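Local atomic coordinates of 6-phosphogluconate dehydratase (Shewanella oneidensis, PDB entry 2GP4), a protein that probably catalyses the dehydration of 6-phosphogluconate, and is seen here in its apo form without the iron-sulfur cluster. Residues T29-R40 against G299-V308; V494-N502 against T588-R596. All blocks are in the same frame, centred on the assembly; numbering follows the deposited sequence.

Interaction 1: residues T29-R40 against G299-V308; sequences TDRIIARSKASR and GEVVNEKSIV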
ATOM      1  N   THR A  29      -2.297 -18.159  -0.301  1.00 19.99           N
ATOM      2  CA  THR A  29      -3.493 -17.980   0.521  1.00 19.71           C
ATOM      3  C   THR A  29      -3.574 -19.030   1.624  1.00 19.84           C
ATOM      4  O   THR A  29      -3.748 -18.682   2.797  1.00 19.69           O
ATOM      5  CB  THR A  29      -4.791 -18.004  -0.327  1.00 19.68           C
ATOM      6  OG1 THR A  29      -4.737 -16.973  -1.320  1.00 19.17           O
ATOM      7  CG2 THR A  29      -6.013 -17.792   0.549  1.00 19.02           C
ATOM      8  N   ASP A  30      -3.435 -20.304   1.247  1.00 19.96           N
ATOM      9  CA  ASP A  30      -3.451 -21.408   2.212  1.00 20.17           C
ATOM     10  C   ASP A  30      -2.353 -21.277   3.273  1.00 19.92           C
ATOM     11  O   ASP A  30      -2.574 -21.591   4.449  1.00 19.86           O
ATOM     12  CB  ASP A  30      -3.294 -22.753   1.501  1.00 20.51           C
ATOM     13  CG  ASP A  30      -4.486 -23.110   0.632  1.00 21.67           C
ATOM     14  OD1 ASP A  30      -5.535 -22.428   0.700  1.00 22.65           O
ATOM     15  OD2 ASP A  30      -4.359 -24.097  -0.130  1.00 23.79           O
ATOM     16  N   ARG A  31      -1.176 -20.827   2.847  1.00 19.60           N
ATOM     17  CA  ARG A  31      -0.047 -20.640   3.755  1.00 19.55           C
ATOM     18  C   ARG A  31      -0.376 -19.586   4.808  1.00 19.49           C
ATOM     19  O   ARG A  31      -0.055 -19.760   5.986  1.00 19.61           O
ATOM     20  CB  ARG A  31       1.215 -20.247   2.987  1.00 19.23           C
ATOM     21  CG  ARG A  31       2.455 -20.099   3.868  1.00 19.71           C
ATOM     22  CD  ARG A  31       3.720 -19.951   3.035  1.00 20.37           C
ATOM     23  NE  ARG A  31       3.681 -18.740   2.211  1.00 20.52           N
ATOM     24  CZ  ARG A  31       4.572 -18.427   1.280  1.00 19.88           C
ATOM     25  NH1 ARG A  31       5.592 -19.239   1.025  1.00 21.69           N
ATOM     26  NH2 ARG A  31       4.439 -17.299   0.600  1.00 19.28           N
ATOM     27  N   ILE A  32      -1.020 -18.506   4.367  1.00 19.19           N
ATOM     28  CA  ILE A  32      -1.415 -17.404   5.239  1.00 19.12           C
ATOM     29  C   ILE A  32      -2.510 -17.850   6.216  1.00 19.27           C
ATOM     30  O   ILE A  32      -2.461 -17.509   7.402  1.00 19.49           O
ATOM     31  CB  ILE A  32      -1.844 -16.153   4.418  1.00 19.14           C
ATOM     32  CG1 ILE A  32      -0.637 -15.575   3.662  1.00 18.94           C
ATOM     33  CG2 ILE A  32      -2.437 -15.084   5.317  1.00 18.89           C
ATOM     34  CD1 ILE A  32      -0.994 -14.675   2.493  1.00 18.52           C
ATOM     35  N   ILE A  33      -3.475 -18.627   5.721  1.00 19.23           N
ATOM     36  CA  ILE A  33      -4.532 -19.178   6.560  1.00 19.02           C
ATOM     37  C   ILE A  33      -3.931 -20.043   7.669  1.00 19.74           C
ATOM     38  O   ILE A  33      -4.316 -19.917   8.837  1.00 19.73           O
ATOM     39  CB  ILE A  33      -5.557 -19.998   5.730  1.00 19.37           C
ATOM     40  CG1 ILE A  33      -6.354 -19.076   4.794  1.00 18.61           C
ATOM     41  CG2 ILE A  33      -6.490 -20.831   6.645  1.00 17.99           C
ATOM     42  CD1 ILE A  33      -7.130 -19.808   3.707  1.00 18.26           C
ATOM     43  N   ALA A  34      -2.981 -20.904   7.298  1.00 20.17           N
ATOM     44  CA  ALA A  34      -2.325 -21.810   8.245  1.00 20.46           C
ATOM     45  C   ALA A  34      -1.553 -21.036   9.298  1.00 20.66           C
ATOM     46  O   ALA A  34      -1.626 -21.341  10.488  1.00 20.81           O
ATOM     47  CB  ALA A  34      -1.394 -22.781   7.515  1.00 20.27           C
ATOM     48  N   ARG A  35      -0.825 -20.024   8.846  1.00 20.97           N
ATOM     49  CA  ARG A  35       0.043 -19.249   9.718  1.00 21.42           C
ATOM     50  C   ARG A  35      -0.756 -18.329  10.637  1.00 21.34           C
ATOM     51  O   ARG A  35      -0.287 -17.977  11.707  1.00 21.29           O
ATOM     52  CB  ARG A  35       1.027 -18.442   8.873  1.00 21.49           C
ATOM     53  CG  ARG A  35       2.152 -17.787   9.647  1.00 21.97           C
ATOM     54  CD  ARG A  35       3.171 -17.230   8.684  1.00 23.41           C
ATOM     55  NE  ARG A  35       2.536 -16.343   7.721  1.00 24.91           N
ATOM     56  CZ  ARG A  35       2.820 -16.298   6.425  1.00 25.02           C
ATOM     57  NH1 ARG A  35       3.736 -17.101   5.901  1.00 25.60           N
ATOM     58  NH2 ARG A  35       2.169 -15.449   5.651  1.00 25.04           N
ATOM     59  N   SER A  36      -1.956 -17.950  10.207  1.00 21.63           N
ATOM     60  CA  SER A  36      -2.828 -17.056  10.971  1.00 22.20           C
ATOM     61  C   SER A  36      -3.851 -17.812  11.824  1.00 22.53           C
ATOM     62  O   SER A  36      -4.604 -17.195  12.581  1.00 22.75           O
ATOM     63  CB  SER A  36      -3.559 -16.091  10.032  1.00 22.15           C
ATOM     64  OG  SER A  36      -2.659 -15.422   9.166  1.00 22.19           O
ATOM     65  N   LYS A  37      -3.854 -19.140  11.702  1.00 22.82           N
ATOM     66  CA  LYS A  37      -4.817 -20.033  12.369  1.00 23.11           C
ATOM     67  C   LYS A  37      -5.218 -19.604  13.782  1.00 22.96           C
ATOM     68  O   LYS A  37      -6.398 -19.361  14.041  1.00 23.10           O
ATOM     69  CB  LYS A  37      -4.279 -21.474  12.383  1.00 23.31           C
ATOM     70  CG  LYS A  37      -5.242 -22.539  12.919  1.00 24.40           C
ATOM     71  CD  LYS A  37      -6.156 -23.097  11.831  1.00 26.44           C
ATOM     72  CE  LYS A  37      -7.218 -24.032  12.412  1.00 28.36           C
ATOM     73  NZ  LYS A  37      -6.660 -25.113  13.290  1.00 29.08           N
ATOM     74  N   ALA A  38      -4.240 -19.516  14.682  1.00 22.79           N
ATOM     75  CA  ALA A  38      -4.489 -19.174  16.081  1.00 22.67           C
ATOM     76  C   ALA A  38      -4.927 -17.720  16.260  1.00 22.75           C
ATOM     77  O   ALA A  38      -5.951 -17.444  16.891  1.00 22.62           O
ATOM     78  CB  ALA A  38      -3.256 -19.473  16.930  1.00 22.73           C
ATOM     79  N   SER A  39      -4.149 -16.798  15.694  1.00 22.72           N
ATOM     80  CA  SER A  39      -4.435 -15.367  15.774  1.00 22.52           C
ATOM     81  C   SER A  39      -5.799 -15.011  15.190  1.00 22.44           C
ATOM     82  O   SER A  39      -6.540 -14.228  15.785  1.00 22.61           O
ATOM     83  CB  SER A  39      -3.335 -14.560  15.085  1.00 22.37           C
ATOM     84  OG  SER A  39      -3.155 -14.990  13.748  1.00 23.44           O
ATOM     85  N   ARG A  40      -6.132 -15.581  14.032  1.00 22.20           N
ATOM     86  CA  ARG A  40      -7.435 -15.332  13.411  1.00 22.12           C
ATOM     87  C   ARG A  40      -8.595 -15.891  14.243  1.00 22.42           C
ATOM     88  O   ARG A  40      -9.643 -15.247  14.356  1.00 22.33           O
ATOM     89  CB  ARG A  40      -7.481 -15.869  11.973  1.00 21.77           C
ATOM     90  CG  ARG A  40      -8.775 -15.606  11.222  1.00 20.61           C
ATOM     91  CD  ARG A  40      -9.067 -14.120  11.034  1.00 19.28           C
ATOM     92  NE  ARG A  40     -10.231 -13.916  10.168  1.00 18.86           N
ATOM     93  CZ  ARG A  40     -10.803 -12.739   9.915  1.00 19.25           C
ATOM     94  NH1 ARG A  40     -10.339 -11.618  10.453  1.00 18.47           N
ATOM     95  NH2 ARG A  40     -11.858 -12.682   9.110  1.00 20.39           N
ATOM     96  N   GLY A 299     -14.551  -6.931  10.378  1.00 24.39           N
ATOM     97  CA  GLY A 299     -13.526  -7.889  10.781  1.00 23.98           C
ATOM     98  C   GLY A 299     -13.652  -9.244  10.109  1.00 23.74           C
ATOM     99  O   GLY A 299     -12.747 -10.077  10.209  1.00 23.50           O
ATOM    100  N   GLU A 300     -14.785  -9.464   9.438  1.00 23.55           N
ATOM    101  CA  GLU A 300     -15.013 -10.668   8.644  1.00 23.53           C
ATOM    102  C   GLU A 300     -14.827 -10.397   7.155  1.00 23.14           C
ATOM    103  O   GLU A 300     -14.327 -11.254   6.425  1.00 23.00           O
ATOM    104  CB  GLU A 300     -16.409 -11.232   8.891  1.00 23.60           C
ATOM    105  CG  GLU A 300     -16.532 -12.070  10.146  1.00 25.12           C
ATOM    106  CD  GLU A 300     -17.876 -12.765  10.247  1.00 28.29           C
ATOM    107  OE1 GLU A 300     -18.669 -12.686   9.276  1.00 29.03           O
ATOM    108  OE2 GLU A 300     -18.141 -13.394  11.300  1.00 29.31           O
ATOM    109  N   VAL A 301     -15.238  -9.208   6.712  1.00 22.58           N
ATOM    110  CA  VAL A 301     -15.047  -8.795   5.323  1.00 22.04           C
ATOM    111  C   VAL A 301     -13.545  -8.737   5.024  1.00 21.77           C
ATOM    112  O   VAL A 301     -13.091  -9.199   3.976  1.00 21.50           O
ATOM    113  CB  VAL A 301     -15.738  -7.450   5.017  1.00 21.98           C
ATOM    114  CG1 VAL A 301     -15.447  -7.001   3.584  1.00 21.66           C
ATOM    115  CG2 VAL A 301     -17.239  -7.570   5.235  1.00 21.75           C
ATOM    116  N   VAL A 302     -12.783  -8.187   5.967  1.00 21.26           N
ATOM    117  CA  VAL A 302     -11.338  -8.326   5.951  1.00 20.66           C
ATOM    118  C   VAL A 302     -11.020  -9.749   6.418  1.00 20.55           C
ATOM    119  O   VAL A 302     -11.303 -10.121   7.561  1.00 20.30           O
ATOM    120  CB  VAL A 302     -10.633  -7.269   6.838  1.00 20.66           C
ATOM    121  CG1 VAL A 302      -9.138  -7.532   6.906  1.00 19.70           C
ATOM    122  CG2 VAL A 302     -10.915  -5.844   6.321  1.00 20.34           C
ATOM    123  N   ASN A 303     -10.469 -10.543   5.505  1.00 20.16           N
ATOM    124  CA  ASN A 303     -10.084 -11.924   5.782  1.00 20.13           C
ATOM    125  C   ASN A 303      -8.892 -12.282   4.910  1.00 20.04           C
ATOM    126  O   ASN A 303      -8.433 -11.444   4.133  1.00 20.45           O
ATOM    127  CB  ASN A 303     -11.251 -12.899   5.553  1.00 19.91           C
ATOM    128  CG  ASN A 303     -11.768 -12.874   4.123  1.00 20.05           C
ATOM    129  OD1 ASN A 303     -11.046 -13.197   3.179  1.00 21.66           O
ATOM    130  ND2 ASN A 303     -13.024 -12.499   3.960  1.00 19.33           N
ATOM    131  N   GLU A 304      -8.403 -13.512   5.036  1.00 19.69           N
ATOM    132  CA  GLU A 304      -7.218 -13.961   4.310  1.00 19.68           C
ATOM    133  C   GLU A 304      -7.352 -13.805   2.791  1.00 19.51           C
ATOM    134  O   GLU A 304      -6.429 -13.321   2.133  1.00 19.31           O
ATOM    135  CB  GLU A 304      -6.866 -15.405   4.678  1.00 19.76           C
ATOM    136  CG  GLU A 304      -6.629 -15.645   6.179  1.00 20.62           C
ATOM    137  CD  GLU A 304      -7.844 -16.215   6.918  1.00 21.53           C
ATOM    138  OE1 GLU A 304      -8.985 -15.781   6.661  1.00 20.88           O
ATOM    139  OE2 GLU A 304      -7.649 -17.104   7.774  1.00 22.44           O
ATOM    140  N   LYS A 305      -8.504 -14.193   2.249  1.00 19.48           N
ATOM    141  CA  LYS A 305      -8.746 -14.112   0.807  1.00 19.47           C
ATOM    142  C   LYS A 305      -8.805 -12.668   0.314  1.00 19.31           C
ATOM    143  O   LYS A 305      -8.284 -12.351  -0.763  1.00 18.89           O
ATOM    144  CB  LYS A 305     -10.044 -14.822   0.430  1.00 19.56           C
ATOM    145  CG  LYS A 305     -10.000 -16.333   0.542  1.00 20.72           C
ATOM    146  CD  LYS A 305     -11.395 -16.902   0.441  1.00 21.61           C
ATOM    147  CE  LYS A 305     -11.439 -18.341   0.911  1.00 24.14           C
ATOM    148  NZ  LYS A 305     -10.894 -19.281  -0.113  1.00 25.32           N
ATOM    149  N   SER A 306      -9.448 -11.800   1.096  1.00 19.15           N
ATOM    150  CA  SER A 306      -9.620 -10.408   0.688  1.00 19.05           C
ATOM    151  C   SER A 306      -8.308  -9.635   0.824  1.00 18.60           C
ATOM    152  O   SER A 306      -8.022  -8.751   0.020  1.00 18.49           O
ATOM    153  CB  SER A 306     -10.773  -9.734   1.443  1.00 18.94           C
ATOM    154  OG  SER A 306     -10.568  -9.759   2.843  1.00 19.70           O
ATOM    155  N   ILE A 307      -7.513  -9.997   1.828  1.00 18.33           N
ATOM    156  CA  ILE A 307      -6.153  -9.477   1.976  1.00 18.19           C
ATOM    157  C   ILE A 307      -5.272  -9.871   0.786  1.00 18.05           C
ATOM    158  O   ILE A 307      -4.606  -9.015   0.185  1.00 17.86           O
ATOM    159  CB  ILE A 307      -5.515  -9.912   3.324  1.00 18.28           C
ATOM    160  CG1 ILE A 307      -6.130  -9.117   4.486  1.00 18.46           C
ATOM    161  CG2 ILE A 307      -3.988  -9.745   3.309  1.00 18.44           C
ATOM    162  CD1 ILE A 307      -5.907  -7.601   4.419  1.00 17.31           C
ATOM    163  N   VAL A 308      -5.281 -11.155   0.437  1.00 18.01           N
ATOM    164  CA  VAL A 308      -4.559 -11.631  -0.747  1.00 18.10           C
ATOM    165  C   VAL A 308      -5.024 -10.867  -2.000  1.00 18.09           C
ATOM    166  O   VAL A 308      -4.200 -10.410  -2.788  1.00 18.19           O
ATOM    167  CB  VAL A 308      -4.692 -13.166  -0.927  1.00 18.23           C
ATOM    168  CG1 VAL A 308      -4.286 -13.606  -2.336  1.00 18.23           C
ATOM    169  CG2 VAL A 308      -3.865 -13.901   0.119  1.00 18.11           C
TER
HETATM  170  O   HOH W   1      -8.543 -21.167   0.759  1.00 42.72           O
HETATM  171  O   HOH W   2      -6.397 -18.565   9.641  1.00 21.91           O
HETATM  172  O   HOH W   3     -11.389 -15.778   8.400  1.00 24.16           O

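Interaction 2: residues V494-N502 against T588-R596; sequences VKGQGPKAN and TEIDLRHSR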
ATOM      1  N   VAL A 494      22.446   4.088   2.566  1.00 19.23           N
ATOM      2  CA  VAL A 494      21.845   5.159   3.343  1.00 18.72           C
ATOM      3  C   VAL A 494      21.215   4.563   4.600  1.00 18.67           C
ATOM      4  O   VAL A 494      20.192   3.880   4.536  1.00 18.90           O
ATOM      5  CB  VAL A 494      20.785   5.927   2.530  1.00 18.78           C
ATOM      6  CG1 VAL A 494      20.329   7.163   3.289  1.00 18.65           C
ATOM      7  CG2 VAL A 494      21.328   6.312   1.144  1.00 18.49           C
ATOM      8  N   LYS A 495      21.835   4.815   5.745  1.00 18.19           N
ATOM      9  CA  LYS A 495      21.371   4.224   6.984  1.00 17.77           C
ATOM     10  C   LYS A 495      20.724   5.264   7.899  1.00 17.52           C
ATOM     11  O   LYS A 495      20.739   6.465   7.595  1.00 17.30           O
ATOM     12  CB  LYS A 495      22.512   3.474   7.681  1.00 17.93           C
ATOM     13  CG  LYS A 495      23.739   4.322   7.975  1.00 18.06           C
ATOM     14  CD  LYS A 495      24.730   3.550   8.810  1.00 18.06           C
ATOM     15  CE  LYS A 495      25.886   4.436   9.234  1.00 17.91           C
ATOM     16  NZ  LYS A 495      26.923   3.631   9.935  1.00 18.55           N
ATOM     17  N   GLY A 496      20.137   4.784   8.996  1.00 16.98           N
ATOM     18  CA  GLY A 496      19.420   5.632   9.951  1.00 16.82           C
ATOM     19  C   GLY A 496      18.141   6.205   9.373  1.00 16.75           C
ATOM     20  O   GLY A 496      17.740   7.322   9.712  1.00 16.62           O
ATOM     21  N   GLN A 497      17.498   5.437   8.498  1.00 16.85           N
ATOM     22  CA  GLN A 497      16.320   5.914   7.779  1.00 16.91           C
ATOM     23  C   GLN A 497      15.098   5.033   8.032  1.00 16.84           C
ATOM     24  O   GLN A 497      14.057   5.210   7.403  1.00 16.68           O
ATOM     25  CB  GLN A 497      16.606   6.019   6.268  1.00 17.23           C
ATOM     26  CG  GLN A 497      17.798   6.901   5.870  1.00 17.24           C
ATOM     27  CD  GLN A 497      17.741   8.315   6.440  1.00 18.52           C
ATOM     28  OE1 GLN A 497      16.716   9.001   6.360  1.00 18.38           O
ATOM     29  NE2 GLN A 497      18.859   8.761   7.013  1.00 19.17           N
ATOM     30  N   GLY A 498      15.230   4.089   8.958  1.00 16.75           N
ATOM     31  CA  GLY A 498      14.140   3.189   9.296  1.00 16.88           C
ATOM     32  C   GLY A 498      13.085   3.839  10.175  1.00 17.31           C
ATOM     33  O   GLY A 498      13.248   4.990  10.600  1.00 17.32           O
ATOM     34  N   PRO A 499      11.985   3.109  10.448  1.00 17.54           N
ATOM     35  CA  PRO A 499      10.918   3.567  11.339  1.00 17.70           C
ATOM     36  C   PRO A 499      11.427   4.123  12.673  1.00 18.12           C
ATOM     37  O   PRO A 499      11.038   5.226  13.064  1.00 18.07           O
ATOM     38  CB  PRO A 499      10.094   2.300  11.567  1.00 17.54           C
ATOM     39  CG  PRO A 499      10.264   1.530  10.315  1.00 17.55           C
ATOM     40  CD  PRO A 499      11.683   1.782   9.874  1.00 17.35           C
ATOM     41  N   LYS A 500      12.304   3.382  13.347  1.00 18.63           N
ATOM     42  CA  LYS A 500      12.772   3.764  14.686  1.00 18.99           C
ATOM     43  C   LYS A 500      13.748   4.939  14.667  1.00 19.26           C
ATOM     44  O   LYS A 500      13.773   5.743  15.597  1.00 19.44           O
ATOM     45  CB  LYS A 500      13.398   2.570  15.417  1.00 18.95           C
ATOM     46  CG  LYS A 500      12.427   1.444  15.780  1.00 19.00           C
ATOM     47  CD  LYS A 500      13.076   0.479  16.775  1.00 19.54           C
ATOM     48  CE  LYS A 500      12.206  -0.742  17.063  1.00 19.50           C
ATOM     49  NZ  LYS A 500      12.082  -1.642  15.874  1.00 20.28           N
ATOM     50  N   ALA A 501      14.549   5.039  13.610  1.00 19.53           N
ATOM     51  CA  ALA A 501      15.574   6.074  13.531  1.00 19.51           C
ATOM     52  C   ALA A 501      14.985   7.471  13.407  1.00 19.77           C
ATOM     53  O   ALA A 501      15.272   8.340  14.226  1.00 19.83           O
ATOM     54  CB  ALA A 501      16.520   5.789  12.389  1.00 19.46           C
ATOM     55  N   ASN A 502      14.168   7.677  12.379  1.00 20.14           N
ATOM     56  CA  ASN A 502      13.593   8.985  12.082  1.00 20.54           C
ATOM     57  C   ASN A 502      12.146   8.925  11.549  1.00 21.10           C
ATOM     58  O   ASN A 502      11.700   9.826  10.845  1.00 21.34           O
ATOM     59  CB  ASN A 502      14.505   9.753  11.110  1.00 20.28           C
ATOM     60  CG  ASN A 502      14.743   9.007   9.795  1.00 20.17           C
ATOM     61  OD1 ASN A 502      14.244   7.893   9.587  1.00 19.45           O
ATOM     62  ND2 ASN A 502      15.500   9.631   8.893  1.00 18.95           N
ATOM     63  N   THR A 588      29.460   2.704  13.896  1.00 35.69           N
ATOM     64  CA  THR A 588      29.558   4.132  14.188  1.00 35.85           C
ATOM     65  C   THR A 588      28.252   4.644  14.798  1.00 36.07           C
ATOM     66  O   THR A 588      27.164   4.158  14.477  1.00 35.95           O
ATOM     67  CB  THR A 588      29.923   4.972  12.941  1.00 35.89           C
ATOM     68  OG1 THR A 588      28.988   4.709  11.884  1.00 36.37           O
ATOM     69  CG2 THR A 588      31.337   4.649  12.466  1.00 35.67           C
ATOM     70  N   GLU A 589      28.374   5.622  15.691  1.00 36.31           N
ATOM     71  CA  GLU A 589      27.224   6.189  16.377  1.00 36.53           C
ATOM     72  C   GLU A 589      26.516   7.172  15.454  1.00 36.20           C
ATOM     73  O   GLU A 589      27.114   8.155  15.000  1.00 36.23           O
ATOM     74  CB  GLU A 589      27.678   6.881  17.663  1.00 36.58           C
ATOM     75  CG  GLU A 589      26.574   7.170  18.670  1.00 37.14           C
ATOM     76  CD  GLU A 589      27.090   7.903  19.905  1.00 37.53           C
ATOM     77  OE1 GLU A 589      26.415   7.838  20.960  1.00 38.93           O
ATOM     78  OE2 GLU A 589      28.166   8.542  19.827  1.00 38.07           O
ATOM     79  N   ILE A 590      25.250   6.890  15.162  1.00 35.84           N
ATOM     80  CA  ILE A 590      24.440   7.790  14.349  1.00 35.47           C
ATOM     81  C   ILE A 590      23.809   8.873  15.228  1.00 35.35           C
ATOM     82  O   ILE A 590      23.128   8.568  16.213  1.00 35.21           O
ATOM     83  CB  ILE A 590      23.360   7.032  13.532  1.00 35.42           C
ATOM     84  CG1 ILE A 590      24.020   5.998  12.614  1.00 35.01           C
ATOM     85  CG2 ILE A 590      22.516   8.017  12.716  1.00 35.32           C
ATOM     86  CD1 ILE A 590      23.065   5.027  11.975  1.00 34.56           C
ATOM     87  N   ASP A 591      24.059  10.129  14.861  1.00 35.12           N
ATOM     88  CA  ASP A 591      23.556  11.287  15.589  1.00 35.00           C
ATOM     89  C   ASP A 591      22.124  11.606  15.180  1.00 34.84           C
ATOM     90  O   ASP A 591      21.896  12.244  14.151  1.00 34.96           O
ATOM     91  CB  ASP A 591      24.460  12.503  15.346  1.00 35.14           C
ATOM     92  CG  ASP A 591      24.035  13.725  16.152  1.00 35.50           C
ATOM     93  OD1 ASP A 591      23.418  13.553  17.222  1.00 35.12           O
ATOM     94  OD2 ASP A 591      24.324  14.861  15.715  1.00 36.06           O
ATOM     95  N   LEU A 592      21.165  11.180  15.997  1.00 34.58           N
ATOM     96  CA  LEU A 592      19.751  11.353  15.671  1.00 34.55           C
ATOM     97  C   LEU A 592      19.085  12.510  16.412  1.00 34.38           C
ATOM     98  O   LEU A 592      17.869  12.680  16.333  1.00 34.12           O
ATOM     99  CB  LEU A 592      18.983  10.056  15.936  1.00 34.71           C
ATOM    100  CG  LEU A 592      19.326   8.857  15.056  1.00 34.62           C
ATOM    101  CD1 LEU A 592      19.067   7.565  15.821  1.00 34.55           C
ATOM    102  CD2 LEU A 592      18.547   8.908  13.749  1.00 34.45           C
ATOM    103  N   ARG A 593      19.887  13.302  17.117  1.00 34.44           N
ATOM    104  CA  ARG A 593      19.390  14.404  17.945  1.00 34.72           C
ATOM    105  C   ARG A 593      18.419  15.334  17.220  1.00 34.53           C
ATOM    106  O   ARG A 593      17.416  15.760  17.797  1.00 34.65           O
ATOM    107  CB  ARG A 593      20.561  15.197  18.544  1.00 34.98           C
ATOM    108  CG  ARG A 593      21.139  14.575  19.818  1.00 35.87           C
ATOM    109  CD  ARG A 593      22.668  14.595  19.831  1.00 37.23           C
ATOM    110  NE  ARG A 593      23.232  15.933  20.003  1.00 38.75           N
ATOM    111  CZ  ARG A 593      24.421  16.318  19.542  1.00 39.34           C
ATOM    112  NH1 ARG A 593      25.179  15.472  18.852  1.00 39.38           N
ATOM    113  NH2 ARG A 593      24.846  17.558  19.756  1.00 39.24           N
ATOM    114  N   HIS A 594      18.704  15.623  15.953  1.00 34.24           N
ATOM    115  CA  HIS A 594      17.859  16.509  15.150  1.00 34.00           C
ATOM    116  C   HIS A 594      16.608  15.840  14.572  1.00 33.38           C
ATOM    117  O   HIS A 594      15.791  16.499  13.928  1.00 33.45           O
ATOM    118  CB  HIS A 594      18.683  17.182  14.047  1.00 34.24           C
ATOM    119  CG  HIS A 594      19.455  18.376  14.522  1.00 35.65           C
ATOM    120  ND1 HIS A 594      20.766  18.298  14.943  1.00 36.41           N
ATOM    121  CD2 HIS A 594      19.092  19.674  14.663  1.00 36.27           C
ATOM    122  CE1 HIS A 594      21.181  19.497  15.312  1.00 36.75           C
ATOM    123  NE2 HIS A 594      20.184  20.349  15.151  1.00 37.16           N
ATOM    124  N   SER A 595      16.466  14.538  14.806  1.00 32.54           N
ATOM    125  CA  SER A 595      15.271  13.803  14.406  1.00 31.86           C
ATOM    126  C   SER A 595      14.369  13.507  15.603  1.00 31.25           C
ATOM    127  O   SER A 595      13.396  12.759  15.484  1.00 31.32           O
ATOM    128  CB  SER A 595      15.651  12.490  13.722  1.00 31.83           C
ATOM    129  OG  SER A 595      16.296  12.720  12.485  1.00 32.55           O
ATOM    130  N   ARG A 596      14.694  14.088  16.752  1.00 30.39           N
ATOM    131  CA  ARG A 596      14.004  13.761  17.993  1.00 29.82           C
ATOM    132  C   ARG A 596      13.119  14.896  18.507  1.00 29.58           C
ATOM    133  O   ARG A 596      12.217  14.658  19.314  1.00 29.39           O
ATOM    134  CB  ARG A 596      15.007  13.326  19.070  1.00 29.73           C
ATOM    135  CG  ARG A 596      15.684  11.981  18.811  1.00 29.34           C
ATOM    136  CD  ARG A 596      14.699  10.828  18.948  1.00 28.89           C
ATOM    137  NE  ARG A 596      15.284   9.525  18.628  1.00 28.62           N
ATOM    138  CZ  ARG A 596      15.279   8.977  17.413  1.00 28.14           C
ATOM    139  NH1 ARG A 596      14.736   9.625  16.391  1.00 27.89           N
ATOM    140  NH2 ARG A 596      15.825   7.784  17.218  1.00 27.39           N
TER
HETATM  141  O   HOH W   4      26.063   3.046  12.208  1.00 26.35           O
HETATM  142  O   HOH W   5      16.721  12.257   9.900  1.00 27.70           O

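Interaction 1: residues T29-R40 against G299-V308
Arg40 reaches across from helix 23-51 to the turn where helix 298-301 gives way to helix 304-316, an arginine closing on helix-end carbonyls in the largely helical N-terminal part of the enzyme. Its guanidinium grips Gly299 O end-on with two nitrogens: NH1 at 2.9 Å meets the carbonyl almost head-on, while NH2 at 3.0 Å lies in the carbonyl plane on a lone pair. NH2 also makes a weak bond to Val302 O, and NH1 has a further acceptor in Ala334 O. With CG anti to the backbone N (chi1 -177°) and a bend at chi2, the chain runs past Glu304. No N-H points at that carboxylate, whose OE1 lies 4.2 Å from Arg40 NE; water 3 bridges the two, and the opposite charges probably attract. A second water links OE2 to Ile33 O. The aliphatic part of Glu304 crosses Ile33 at about a right angle, CB lying 3.7 Å from Ile33 CG1. Further along, Ile32 CD1 packs 3.8 Å from Val308 CG2. In the second shell Asn303 and Ser306 form a capping box: Asn303 N donates to Ser306 OG, and Ser306 N to Asn303 OD1 at 3.0 Å, from above the carbonyl plane.

Interaction 2: residues V494-N502 against T588-R596
The CA atoms of Gly496 and Ile590 are 7.0 Å apart, and those of Asn502 and Ser595, 5.6 Å apart, are closer. At the Lys495 end that side chain stretches out fully beyond CG, laying CD 3.9 Å from Ile590 CD1 before NZ donates to Thr588 OG1 at 3.0 Å. Water 4 adds a second link, accepting from the same NZ and donating to Thr588 O. In the middle, Leu592 CD2 sits 4.0 Å from Ala501 CB. These contacts join the loop leaving strand 490-494 of the C-terminal domain's mixed sheet, together with the short helix 499-502 that follows, to the long loop between helices 579-584 and 605-609. Arg596, bent at chi2, turns its guanidinium back onto that helix: NH1 bonds Ala501 O at 2.6 Å, with the oxygen close to the guanidinium plane, and NH2 adds a weak bond to the same oxygen. Leu592 CB covers one guanidinium face near its rim. Replacing Arg596 with an alanine would probably leave Ala501 O without either donor and Leu592 without the flat group it lies against. Across from Asn502, water 5 joins its ND2 to Ser595 OG, while Asn502 ND2 also donates to Gln497 OE1.

Overall arrangement
Interaction 1 belongs to the helical N-terminal part of the chain and interaction 2 to the C-terminal, sheet-based part; their centres are 35 Å apart and they share no helix or strand. Both are partly buried, but interaction 1 lies nearer the middle, its centre about 18 Å from the centre of the chain, against about 24 Å for interaction 2. It ties the first long helix to a segment more than 250 residues later, whereas interaction 2 spans 85 intervening residues. In both an arginine reaches one backbone oxygen with two nitrogens, though the second bond of Arg596 is weak; Arg40 is buried, while Arg596 is partly exposed. Near Arg40 a carboxylate is linked by a bridging water; interaction 2 instead pairs a lysine with a threonine hydroxyl.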